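Local coordinates for archaeal flagellar ATP-binding protein FlaH (Methanocaldococcus jannaschii DSM 2661, PDB 4WIA) that probably binds and hydrolyses ATP as a component of the archaellum, the archaeal flagellum, with a suggested regulatory role in its assembly, at residues 9-14 with 44-49; 59-64 with 91-96; 197-202 with 215-220. One frame throughout, in Å; residues are numbered along the deposited sequence.

Contact 1: 9-14 with 44-49. With SO4 (sulfate ion), chain D.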
loop_
_atom_site.group_PDB
_atom_site.type_symbol
_atom_site.label_atom_id
_atom_site.label_comp_id
_atom_site.label_asym_id
_atom_site.label_seq_id
_atom_site.Cartn_x
_atom_site.Cartn_y
_atom_site.Cartn_z
ATOM N N ILE A 9 -8.351 -6.243 -2.645
ATOM C CA ILE A 9 -7.827 -6.414 -3.963
ATOM C C ILE A 9 -7.689 -5.044 -4.700
ATOM O O ILE A 9 -7.438 -5.023 -5.916
ATOM C CB ILE A 9 -8.735 -7.333 -4.804
ATOM C CG1 ILE A 9 -10.168 -6.825 -4.790
ATOM C CG2 ILE A 9 -8.706 -8.744 -4.272
ATOM C CD1 ILE A 9 -10.816 -6.774 -6.145
ATOM N N ASP A 10 -7.772 -3.957 -3.957
ATOM C CA ASP A 10 -7.848 -2.629 -4.525
ATOM C C ASP A 10 -6.684 -2.230 -5.390
ATOM O O ASP A 10 -5.574 -2.332 -4.982
ATOM C CB ASP A 10 -7.844 -1.612 -3.401
ATOM C CG ASP A 10 -8.806 -1.914 -2.324
ATOM O OD1 ASP A 10 -9.225 -3.038 -2.119
ATOM O OD2 ASP A 10 -9.136 -0.991 -1.634
ATOM N N LEU A 11 -6.977 -1.676 -6.551
ATOM C CA LEU A 11 -6.013 -0.971 -7.358
ATOM C C LEU A 11 -6.508 0.394 -7.784
ATOM O O LEU A 11 -7.710 0.624 -7.953
ATOM C CB LEU A 11 -5.747 -1.801 -8.619
ATOM C CG LEU A 11 -5.245 -3.221 -8.441
ATOM C CD1 LEU A 11 -5.051 -3.861 -9.791
ATOM C CD2 LEU A 11 -3.923 -3.245 -7.712
ATOM N N SER A 12 -5.574 1.305 -8.031
ATOM C CA SER A 12 -5.936 2.603 -8.495
ATOM C C SER A 12 -6.692 2.540 -9.826
ATOM O O SER A 12 -7.607 3.317 -10.051
ATOM C CB SER A 12 -4.705 3.489 -8.661
ATOM O OG SER A 12 -4.114 3.862 -7.438
ATOM N N ARG A 13 -6.270 1.653 -10.701
ATOM C CA ARG A 13 -6.647 1.692 -12.088
ATOM C C ARG A 13 -8.028 1.171 -12.358
ATOM O O ARG A 13 -8.523 1.327 -13.444
ATOM C CB ARG A 13 -5.686 0.870 -12.912
ATOM C CG ARG A 13 -5.890 -0.643 -12.806
ATOM C CD ARG A 13 -4.781 -1.374 -13.523
ATOM N NE ARG A 13 -3.548 -1.295 -12.748
ATOM C CZ ARG A 13 -2.363 -1.762 -13.146
ATOM N NH1 ARG A 13 -2.251 -2.411 -14.299
ATOM N NH2 ARG A 13 -1.305 -1.608 -12.382
ATOM N N ASP A 14 -8.673 0.529 -11.418
ATOM C CA ASP A 14 -10.014 0.110 -11.643
ATOM C C ASP A 14 -10.795 0.155 -10.346
ATOM O O ASP A 14 -10.253 0.364 -9.295
ATOM C CB ASP A 14 -10.109 -1.286 -12.321
ATOM C CG ASP A 14 -9.641 -2.432 -11.440
ATOM O OD1 ASP A 14 -10.066 -2.517 -10.257
ATOM O OD2 ASP A 14 -8.863 -3.304 -11.955
ATOM N N CYS A 44 -8.228 -14.270 -12.807
ATOM C CA CYS A 44 -7.408 -14.792 -11.699
ATOM C C CYS A 44 -6.196 -13.967 -11.516
ATOM O O CYS A 44 -5.752 -13.735 -10.420
ATOM C CB CYS A 44 -6.955 -16.265 -11.980
ATOM S SG CYS A 44 -8.304 -17.459 -11.889
ATOM N N GLN A 45 -5.646 -13.521 -12.637
ATOM C CA GLN A 45 -4.418 -12.697 -12.649
ATOM C C GLN A 45 -4.627 -11.326 -12.031
ATOM O O GLN A 45 -3.807 -10.893 -11.227
ATOM C CB GLN A 45 -3.905 -12.603 -14.071
ATOM C CG GLN A 45 -3.260 -13.892 -14.492
ATOM C CD GLN A 45 -3.247 -14.140 -15.983
ATOM O OE1 GLN A 45 -3.413 -13.234 -16.815
ATOM N NE2 GLN A 45 -2.985 -15.417 -16.343
ATOM N N ARG A 46 -5.759 -10.686 -12.366
ATOM C CA ARG A 46 -6.143 -9.410 -11.736
ATOM C C ARG A 46 -6.324 -9.591 -10.228
ATOM O O ARG A 46 -5.868 -8.751 -9.414
ATOM C CB ARG A 46 -7.433 -8.866 -12.349
ATOM C CG ARG A 46 -8.175 -7.824 -11.495
ATOM C CD ARG A 46 -7.373 -6.530 -11.376
ATOM N NE ARG A 46 -8.049 -5.519 -10.557
ATOM C CZ ARG A 46 -8.033 -5.460 -9.228
ATOM N NH1 ARG A 46 -7.420 -6.389 -8.514
ATOM N NH2 ARG A 46 -8.633 -4.465 -8.609
ATOM N N LEU A 47 -7.022 -10.656 -9.856
ATOM C CA LEU A 47 -7.226 -10.889 -8.412
ATOM C C LEU A 47 -5.904 -11.115 -7.709
ATOM O O LEU A 47 -5.634 -10.536 -6.660
ATOM C CB LEU A 47 -8.169 -12.061 -8.210
ATOM C CG LEU A 47 -9.600 -11.697 -8.617
ATOM C CD1 LEU A 47 -10.490 -12.923 -8.646
ATOM C CD2 LEU A 47 -10.200 -10.636 -7.684
ATOM N N ALA A 48 -5.047 -11.965 -8.302
ATOM C CA ALA A 48 -3.741 -12.224 -7.724
ATOM C C ALA A 48 -2.908 -10.970 -7.571
ATOM O O ALA A 48 -2.337 -10.720 -6.521
ATOM C CB ALA A 48 -2.989 -13.258 -8.561
ATOM N N TYR A 49 -2.841 -10.146 -8.613
ATOM C CA TYR A 49 -2.116 -8.864 -8.496
ATOM C C TYR A 49 -2.667 -7.953 -7.414
ATOM O O TYR A 49 -1.902 -7.354 -6.666
ATOM C CB TYR A 49 -2.099 -8.156 -9.840
ATOM C CG TYR A 49 -1.157 -6.959 -9.909
ATOM C CD1 TYR A 49 0.200 -7.141 -9.910
ATOM C CD2 TYR A 49 -1.642 -5.658 -9.933
ATOM C CE1 TYR A 49 1.053 -6.071 -9.935
ATOM C CE2 TYR A 49 -0.781 -4.561 -9.981
ATOM C CZ TYR A 49 0.555 -4.780 -9.985
ATOM O OH TYR A 49 1.364 -3.718 -10.028
HETATM S S SO4 D . -2.430 0.428 -9.553
HETATM O O1 SO4 D . -1.648 1.665 -9.766
HETATM O O2 SO4 D . -3.594 0.416 -10.466
HETATM O O3 SO4 D . -1.577 -0.750 -9.826
HETATM O O4 SO4 D . -2.903 0.380 -8.151
#

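Contact 2: 59-64 with 91-96. With SO4 (sulfate ion), chain F.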
loop_
_atom_site.group_PDB
_atom_site.type_symbol
_atom_site.label_atom_id
_atom_site.label_comp_id
_atom_site.label_asym_id
_atom_site.label_seq_id
_atom_site.Cartn_x
_atom_site.Cartn_y
_atom_site.Cartn_z
ATOM N N THR A 59 -0.466 -18.310 -3.919
ATOM C CA THR A 59 0.001 -19.403 -4.702
ATOM C C THR A 59 -0.818 -19.482 -5.977
ATOM O O THR A 59 -2.065 -19.493 -5.925
ATOM C CB THR A 59 -0.174 -20.741 -3.963
ATOM O OG1 THR A 59 0.696 -20.756 -2.835
ATOM C CG2 THR A 59 0.204 -21.955 -4.870
ATOM N N TYR A 60 -0.139 -19.573 -7.120
ATOM C CA TYR A 60 -0.841 -19.696 -8.385
ATOM C C TYR A 60 -0.408 -20.987 -9.061
ATOM O O TYR A 60 0.732 -21.090 -9.465
ATOM C CB TYR A 60 -0.550 -18.465 -9.246
ATOM C CG TYR A 60 -1.491 -18.242 -10.430
ATOM C CD1 TYR A 60 -1.617 -19.172 -11.428
ATOM C CD2 TYR A 60 -2.231 -17.082 -10.537
ATOM C CE1 TYR A 60 -2.462 -19.003 -12.498
ATOM C CE2 TYR A 60 -3.076 -16.869 -11.624
ATOM C CZ TYR A 60 -3.194 -17.807 -12.596
ATOM O OH TYR A 60 -4.024 -17.649 -13.697
ATOM N N VAL A 61 -1.336 -21.935 -9.229
ATOM C CA VAL A 61 -1.071 -23.191 -9.850
ATOM C C VAL A 61 -1.709 -23.138 -11.231
ATOM O O VAL A 61 -2.918 -23.036 -11.337
ATOM C CB VAL A 61 -1.699 -24.350 -9.054
ATOM C CG1 VAL A 61 -1.394 -25.724 -9.695
ATOM C CG2 VAL A 61 -1.236 -24.332 -7.615
ATOM N N SER A 62 -0.887 -23.242 -12.269
ATOM C CA SER A 62 -1.316 -23.157 -13.646
ATOM C C SER A 62 -1.083 -24.504 -14.392
ATOM O O SER A 62 0.019 -24.996 -14.428
ATOM C CB SER A 62 -0.490 -22.092 -14.383
ATOM O OG SER A 62 -0.816 -22.051 -15.762
ATOM N N THR A 63 -2.110 -24.995 -15.067
ATOM C CA THR A 63 -1.983 -26.074 -16.007
ATOM C C THR A 63 -1.628 -25.622 -17.403
ATOM O O THR A 63 -1.662 -26.424 -18.313
ATOM C CB THR A 63 -3.324 -26.823 -16.103
ATOM O OG1 THR A 63 -4.394 -25.912 -16.397
ATOM C CG2 THR A 63 -3.624 -27.478 -14.779
ATOM N N GLN A 64 -1.339 -24.330 -17.608
ATOM C CA GLN A 64 -1.160 -23.794 -18.976
ATOM C C GLN A 64 0.156 -23.054 -19.245
ATOM O O GLN A 64 0.668 -23.149 -20.331
ATOM C CB GLN A 64 -2.342 -22.884 -19.321
ATOM C CG GLN A 64 -3.664 -23.625 -19.317
ATOM C CD GLN A 64 -4.827 -22.721 -19.650
ATOM O OE1 GLN A 64 -4.651 -21.545 -19.909
ATOM N NE2 GLN A 64 -6.033 -23.254 -19.566
ATOM N N LEU A 91 4.076 -17.639 -5.094
ATOM C CA LEU A 91 4.602 -18.932 -5.380
ATOM C C LEU A 91 3.849 -19.417 -6.584
ATOM O O LEU A 91 2.621 -19.616 -6.557
ATOM C CB LEU A 91 4.331 -19.877 -4.192
ATOM C CG LEU A 91 4.584 -21.352 -4.340
ATOM C CD1 LEU A 91 6.081 -21.612 -4.597
ATOM C CD2 LEU A 91 4.087 -22.108 -3.118
ATOM N N TYR A 92 4.586 -19.587 -7.672
ATOM C CA TYR A 92 4.016 -19.954 -8.951
ATOM C C TYR A 92 4.351 -21.419 -9.268
ATOM O O TYR A 92 5.492 -21.796 -9.262
ATOM C CB TYR A 92 4.559 -19.035 -10.072
ATOM C CG TYR A 92 3.884 -19.316 -11.376
ATOM C CD1 TYR A 92 2.608 -18.878 -11.601
ATOM C CD2 TYR A 92 4.464 -20.137 -12.329
ATOM C CE1 TYR A 92 1.945 -19.178 -12.782
ATOM C CE2 TYR A 92 3.813 -20.451 -13.531
ATOM C CZ TYR A 92 2.541 -19.948 -13.738
ATOM O OH TYR A 92 1.874 -20.245 -14.906
ATOM N N ILE A 93 3.330 -22.226 -9.575
ATOM C CA ILE A 93 3.487 -23.662 -9.743
ATOM C C ILE A 93 3.016 -24.104 -11.125
ATOM O O ILE A 93 1.801 -24.293 -11.356
ATOM C CB ILE A 93 2.640 -24.394 -8.721
ATOM C CG1 ILE A 93 2.983 -23.900 -7.306
ATOM C CG2 ILE A 93 2.855 -25.932 -8.854
ATOM C CD1 ILE A 93 4.379 -24.265 -6.838
ATOM N N PRO A 94 3.940 -24.241 -12.051
ATOM C CA PRO A 94 3.533 -24.777 -13.342
ATOM C C PRO A 94 3.336 -26.306 -13.286
ATOM O O PRO A 94 4.258 -27.015 -12.894
ATOM C CB PRO A 94 4.693 -24.397 -14.289
ATOM C CG PRO A 94 5.820 -23.977 -13.406
ATOM C CD PRO A 94 5.331 -23.773 -12.010
ATOM N N VAL A 95 2.168 -26.789 -13.735
ATOM C CA VAL A 95 1.939 -28.219 -13.849
ATOM C C VAL A 95 2.492 -28.753 -15.194
ATOM O O VAL A 95 1.750 -28.906 -16.184
ATOM C CB VAL A 95 0.448 -28.519 -13.698
ATOM C CG1 VAL A 95 0.218 -30.040 -13.692
ATOM C CG2 VAL A 95 -0.072 -27.897 -12.405
ATOM N N TYR A 96 3.795 -29.007 -15.237
ATOM C CA TYR A 96 4.500 -29.327 -16.525
ATOM C C TYR A 96 3.872 -30.409 -17.372
ATOM O O TYR A 96 3.805 -30.280 -18.594
ATOM C CB TYR A 96 5.968 -29.685 -16.281
ATOM C CG TYR A 96 6.725 -28.555 -15.627
ATOM C CD1 TYR A 96 6.962 -27.372 -16.327
ATOM C CD2 TYR A 96 7.146 -28.635 -14.279
ATOM C CE1 TYR A 96 7.615 -26.299 -15.732
ATOM C CE2 TYR A 96 7.807 -27.569 -13.674
ATOM C CZ TYR A 96 8.033 -26.403 -14.411
ATOM O OH TYR A 96 8.699 -25.345 -13.844
HETATM S S SO4 F . -9.631 -23.301 -20.126
HETATM O O1 SO4 F . -10.978 -22.758 -20.361
HETATM O O2 SO4 F . -8.489 -22.638 -20.830
HETATM O O3 SO4 F . -9.794 -24.666 -20.694
HETATM O O4 SO4 F . -9.234 -23.341 -18.666
#

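Contact 3: 197-202 with 215-220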
loop_
_atom_site.group_PDB
_atom_site.type_symbol
_atom_site.label_atom_id
_atom_site.label_comp_id
_atom_site.label_asym_id
_atom_site.label_seq_id
_atom_site.Cartn_x
_atom_site.Cartn_y
_atom_site.Cartn_z
ATOM N N ASN A 197 -15.876 -9.350 -22.464
ATOM C CA ASN A 197 -16.109 -10.391 -21.508
ATOM C C ASN A 197 -17.199 -10.008 -20.548
ATOM O O ASN A 197 -17.352 -8.835 -20.220
ATOM C CB ASN A 197 -14.863 -10.625 -20.724
ATOM C CG ASN A 197 -13.685 -10.873 -21.622
ATOM O OD1 ASN A 197 -13.212 -9.956 -22.286
ATOM N ND2 ASN A 197 -13.190 -12.102 -21.638
ATOM N N LEU A 198 -17.980 -10.984 -20.111
ATOM C CA LEU A 198 -18.918 -10.745 -19.052
ATOM C C LEU A 198 -18.637 -11.754 -17.999
ATOM O O LEU A 198 -18.559 -12.926 -18.314
ATOM C CB LEU A 198 -20.358 -10.890 -19.546
ATOM C CG LEU A 198 -21.421 -10.885 -18.445
ATOM C CD1 LEU A 198 -21.616 -9.489 -17.910
ATOM C CD2 LEU A 198 -22.744 -11.418 -18.973
ATOM N N ALA A 199 -18.509 -11.280 -16.764
ATOM C CA ALA A 199 -18.409 -12.105 -15.585
ATOM C C ALA A 199 -19.664 -11.910 -14.775
ATOM O O ALA A 199 -19.921 -10.822 -14.290
ATOM C CB ALA A 199 -17.230 -11.687 -14.786
ATOM N N LYS A 200 -20.493 -12.949 -14.653
ATOM C CA LYS A 200 -21.704 -12.846 -13.915
ATOM C C LYS A 200 -21.589 -13.599 -12.582
ATOM O O LYS A 200 -21.202 -14.777 -12.539
ATOM C CB LYS A 200 -22.820 -13.395 -14.742
ATOM C CG LYS A 200 -24.180 -13.105 -14.160
ATOM C CD LYS A 200 -25.252 -13.727 -15.041
ATOM C CE LYS A 200 -26.475 -12.859 -15.185
ATOM N NZ LYS A 200 -27.151 -13.272 -16.441
ATOM N N ILE A 201 -21.987 -12.940 -11.502
ATOM C CA ILE A 201 -21.825 -13.507 -10.186
ATOM C C ILE A 201 -23.129 -14.210 -9.885
ATOM O O ILE A 201 -24.086 -13.590 -9.472
ATOM C CB ILE A 201 -21.517 -12.429 -9.152
ATOM C CG1 ILE A 201 -20.136 -11.835 -9.436
ATOM C CG2 ILE A 201 -21.605 -13.029 -7.751
ATOM C CD1 ILE A 201 -19.705 -10.681 -8.540
ATOM N N LEU A 202 -23.153 -15.519 -10.089
ATOM C CA LEU A 202 -24.362 -16.303 -9.876
ATOM C C LEU A 202 -24.641 -16.556 -8.420
ATOM O O LEU A 202 -25.759 -16.779 -8.065
ATOM C CB LEU A 202 -24.260 -17.621 -10.590
ATOM C CG LEU A 202 -24.008 -17.531 -12.081
ATOM C CD1 LEU A 202 -23.755 -18.917 -12.654
ATOM C CD2 LEU A 202 -25.178 -16.871 -12.766
ATOM N N ILE A 215 -20.515 -8.049 -14.510
ATOM C CA ILE A 215 -19.330 -7.204 -14.651
ATOM C C ILE A 215 -18.797 -7.347 -16.079
ATOM O O ILE A 215 -18.303 -8.401 -16.479
ATOM C CB ILE A 215 -18.281 -7.568 -13.620
ATOM C CG1 ILE A 215 -18.836 -7.339 -12.210
ATOM C CG2 ILE A 215 -17.049 -6.716 -13.810
ATOM C CD1 ILE A 215 -17.993 -7.987 -11.119
ATOM N N VAL A 216 -18.965 -6.289 -16.882
ATOM C CA VAL A 216 -18.450 -6.289 -18.245
ATOM C C VAL A 216 -17.026 -5.743 -18.270
ATOM O O VAL A 216 -16.717 -4.795 -17.584
ATOM C CB VAL A 216 -19.327 -5.467 -19.167
ATOM C CG1 VAL A 216 -18.791 -5.500 -20.585
ATOM C CG2 VAL A 216 -20.765 -5.982 -19.113
ATOM N N PHE A 217 -16.146 -6.394 -19.023
ATOM C CA PHE A 217 -14.781 -5.904 -19.191
ATOM C C PHE A 217 -14.199 -6.300 -20.524
ATOM O O PHE A 217 -14.770 -7.127 -21.241
ATOM C CB PHE A 217 -13.852 -6.377 -18.066
ATOM C CG PHE A 217 -13.726 -7.875 -17.940
ATOM C CD1 PHE A 217 -14.657 -8.611 -17.204
ATOM C CD2 PHE A 217 -12.664 -8.565 -18.516
ATOM C CE1 PHE A 217 -14.554 -9.996 -17.078
ATOM C CE2 PHE A 217 -12.545 -9.964 -18.369
ATOM C CZ PHE A 217 -13.499 -10.675 -17.656
ATOM N N ARG A 218 -13.073 -5.667 -20.853
ATOM C CA ARG A 218 -12.226 -6.102 -21.946
ATOM C C ARG A 218 -10.800 -6.169 -21.390
ATOM O O ARG A 218 -10.469 -5.573 -20.369
ATOM C CB ARG A 218 -12.338 -5.178 -23.142
ATOM C CG ARG A 218 -11.844 -3.771 -22.900
ATOM C CD ARG A 218 -12.469 -2.711 -23.808
ATOM N NE ARG A 218 -12.538 -1.410 -23.109
ATOM C CZ ARG A 218 -13.396 -1.123 -22.114
ATOM N NH1 ARG A 218 -13.394 0.081 -21.537
ATOM N NH2 ARG A 218 -14.261 -2.042 -21.685
ATOM N N VAL A 219 -9.983 -6.975 -22.024
ATOM C CA VAL A 219 -8.612 -7.123 -21.593
ATOM C C VAL A 219 -7.797 -6.183 -22.459
ATOM O O VAL A 219 -7.810 -6.313 -23.670
ATOM C CB VAL A 219 -8.148 -8.587 -21.734
ATOM C CG1 VAL A 219 -6.684 -8.723 -21.341
ATOM C CG2 VAL A 219 -9.029 -9.522 -20.885
ATOM N N GLU A 220 -7.104 -5.228 -21.837
ATOM C CA GLU A 220 -6.386 -4.202 -22.593
ATOM C C GLU A 220 -4.891 -4.312 -22.332
ATOM O O GLU A 220 -4.463 -4.470 -21.157
ATOM C CB GLU A 220 -6.883 -2.769 -22.231
ATOM C CG GLU A 220 -8.316 -2.419 -22.639
ATOM C CD GLU A 220 -8.546 -2.249 -24.120
ATOM O OE1 GLU A 220 -7.632 -2.520 -24.920
ATOM O OE2 GLU A 220 -9.668 -1.818 -24.467
#

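Contact 1: 9-14 with 44-49
The irregular loop 9-14 runs past the helical segment 44-49 with Ile9 and Leu47 as the nearest residues, their CA atoms 6.3 Å apart, and then folds into a type I turn from Leu11 to Asp14. Arg46 reaches out of the helix to grip both ends of this loop. Its chain bends at chi2 (67°), which swings the guanidinium out to the carboxylate of Asp14, and the two approach from opposite directions, planes 20° apart. The salt bridge is side-on and two-pronged: NE of Arg46 lies 2.7 Å from OD2 of Asp14, while NH2 meets OD1 at 2.9 Å in a nearly straight bond (175°), each oxygen using its syn lone pair. The end of the same guanidinium donates both NH1 and NH2 to the carbonyl O of Ile9, NH1 at 2.9 Å; these bonds are more bent. Four bonds near one plane fix the rotation of the group, and Leu11 covers one face, with CD1 3.4 Å above its centre. Segment 44-49 lies in helix 40-53, which starts at the end of the P-loop (Lys40, Ser41) of this KaiC-like NTPase, so Arg46 ties the N-terminal loop to the nucleotide-binding core. CD1 of Leu11 also meets the Tyr49 ring at its edge, 3.9 Å from CD2 of Tyr49, and CG2 of Ile9 lies alongside CD2 of Leu47. At the turn a sulfate, probably from the crystallisation liquor, is held by the backbone N atoms of Ser12 and Arg13 and by the edge of the Arg13 guanidinium, whose NH2 is 2.7 Å from sulfate O3. Lys84 and Arg55 of the second subunit bind the same ion, placing it at a subunit interface. OD1 of Asp14 also accepts from Leu16 N.

Contact 2: 59-64 with 91-96
The carbonyl O of Tyr60 takes the backbone N of Ile93 at 2.8 Å and a CA-H...O contact from Tyr92, its CA 3.5 Å away. The other rungs of the parallel ladder are Tyr60 N to Leu91 O, Ser62 N to Ile93 O and, past the paired strands, Val95 N to Ser62 O, the straightest at 177°. The axes of 59-62 and 91-94 approach to 4.7 Å, their directions 13° apart. This is one edge of the parallel core of a P-loop NTPase sheet: 90-94 is outermost within the chain, and 58-62 is hydrogen-bonded on its far side to 123-127. On the face of Tyr60 and Tyr92 the two rings lie side by side and point the same way, CD1 of Tyr60 3.8 Å from CE1 of Tyr92, planes oblique at 31°. Tyr92, its CG anti to the backbone N, extends along the sheet until OH comes close to CB of Ser62 without bonding; that hydroxyl is hydrogen-bonded to Leu65 O, and Tyr60 OH to Asp127. On the other face CG1 of Val61 packs on CG2 of Val95 at 3.7 Å. Ser62 OG accepts from Gln64 N, an ST turn, and also from Leu65 N. Gln64 is probably an ATP-binding residue, as in relatives; its NE2 lies 2.8 Å from O2 of a sulfate also bound by Lys40 and Asn164.

Contact 3: 197-202 with 215-220
Four backbone hydrogen bonds join Asn197 and Ala199 to Phe217 and Ile215 in two reciprocal pairs. Asn197 N donates to Phe217 O at 2.8 Å and receives Phe217 N on its own O; Ala199 N donates to Ile215 O in a nearly straight bond, with Ile215 N returning to Ala199 O. Leu198 and Val216, the non-hydrogen-bonded pair between them, bring their CA atoms closer together than either flanking pair, and each CA makes a CA-H...O contact, Val216 CA lying 3.4 Å from Asn197 O. The segment axes run antiparallel at 149°, and the pairing continues beyond Ile215, where the backbone of Ile201 bonds to Lys213.

Around the Phe217 ring the contact is CH-pi and amide stacking. CB of Asn197 stands over its face, 3.5 Å from the centroid and 18° off the normal, and the carboxamide follows almost parallel to the ring (9°). Phe217 has CG between its backbone N and carbonyl carbon, which turns the ring back across the neighbouring strand beneath Asn197. The ring edge meets CB of Ala199, 3.9 Å from CE1. Asn197 ND2 is hydrogen-bonded to the carbonyl O of Thr38 in the P-loop, so the stacked amide also joins this hairpin to the probable nucleotide site.

Apolar contacts complete the pairing. CD1 of Leu198 touches CG2 of Val216 at 3.8 Å on one face; on the face of Ala199 and Phe217, Ile201 and Ile215 meet through their CD1 atoms at 4.1 Å.

Strands 194-204 and 214-220 form a beta hairpin within the mixed sheet: 182-191 pairs with the far side of 194-204, while 224-227 flanks 214-220, where Ile225 packs on Phe217 and Val227 on Ile215.

Contacts 2 and 3 belong to one sheet, on opposite sides of the chain's centre, their own centres about 24 Å apart. Contact 1 lies about 19 Å from contact 2 and 14 Å from contact 3, centre to centre. Helix 40-53 and strand 58-62 follow each other in the chain, and contacts 1 and 2 touch where Tyr60 OH packs 3.7 Å from Cys44 CB. Each contact is tied to the probable ATP site by one segment or residue: 44-49 continues the helix that carries Lys40 and Ser41, contact 2 supplies Gln64, and Asn197 of contact 3 bonds to Thr38. The sulfate beside Gln64 is also held by Lys40, whereas that of contact 1 lies between subunits.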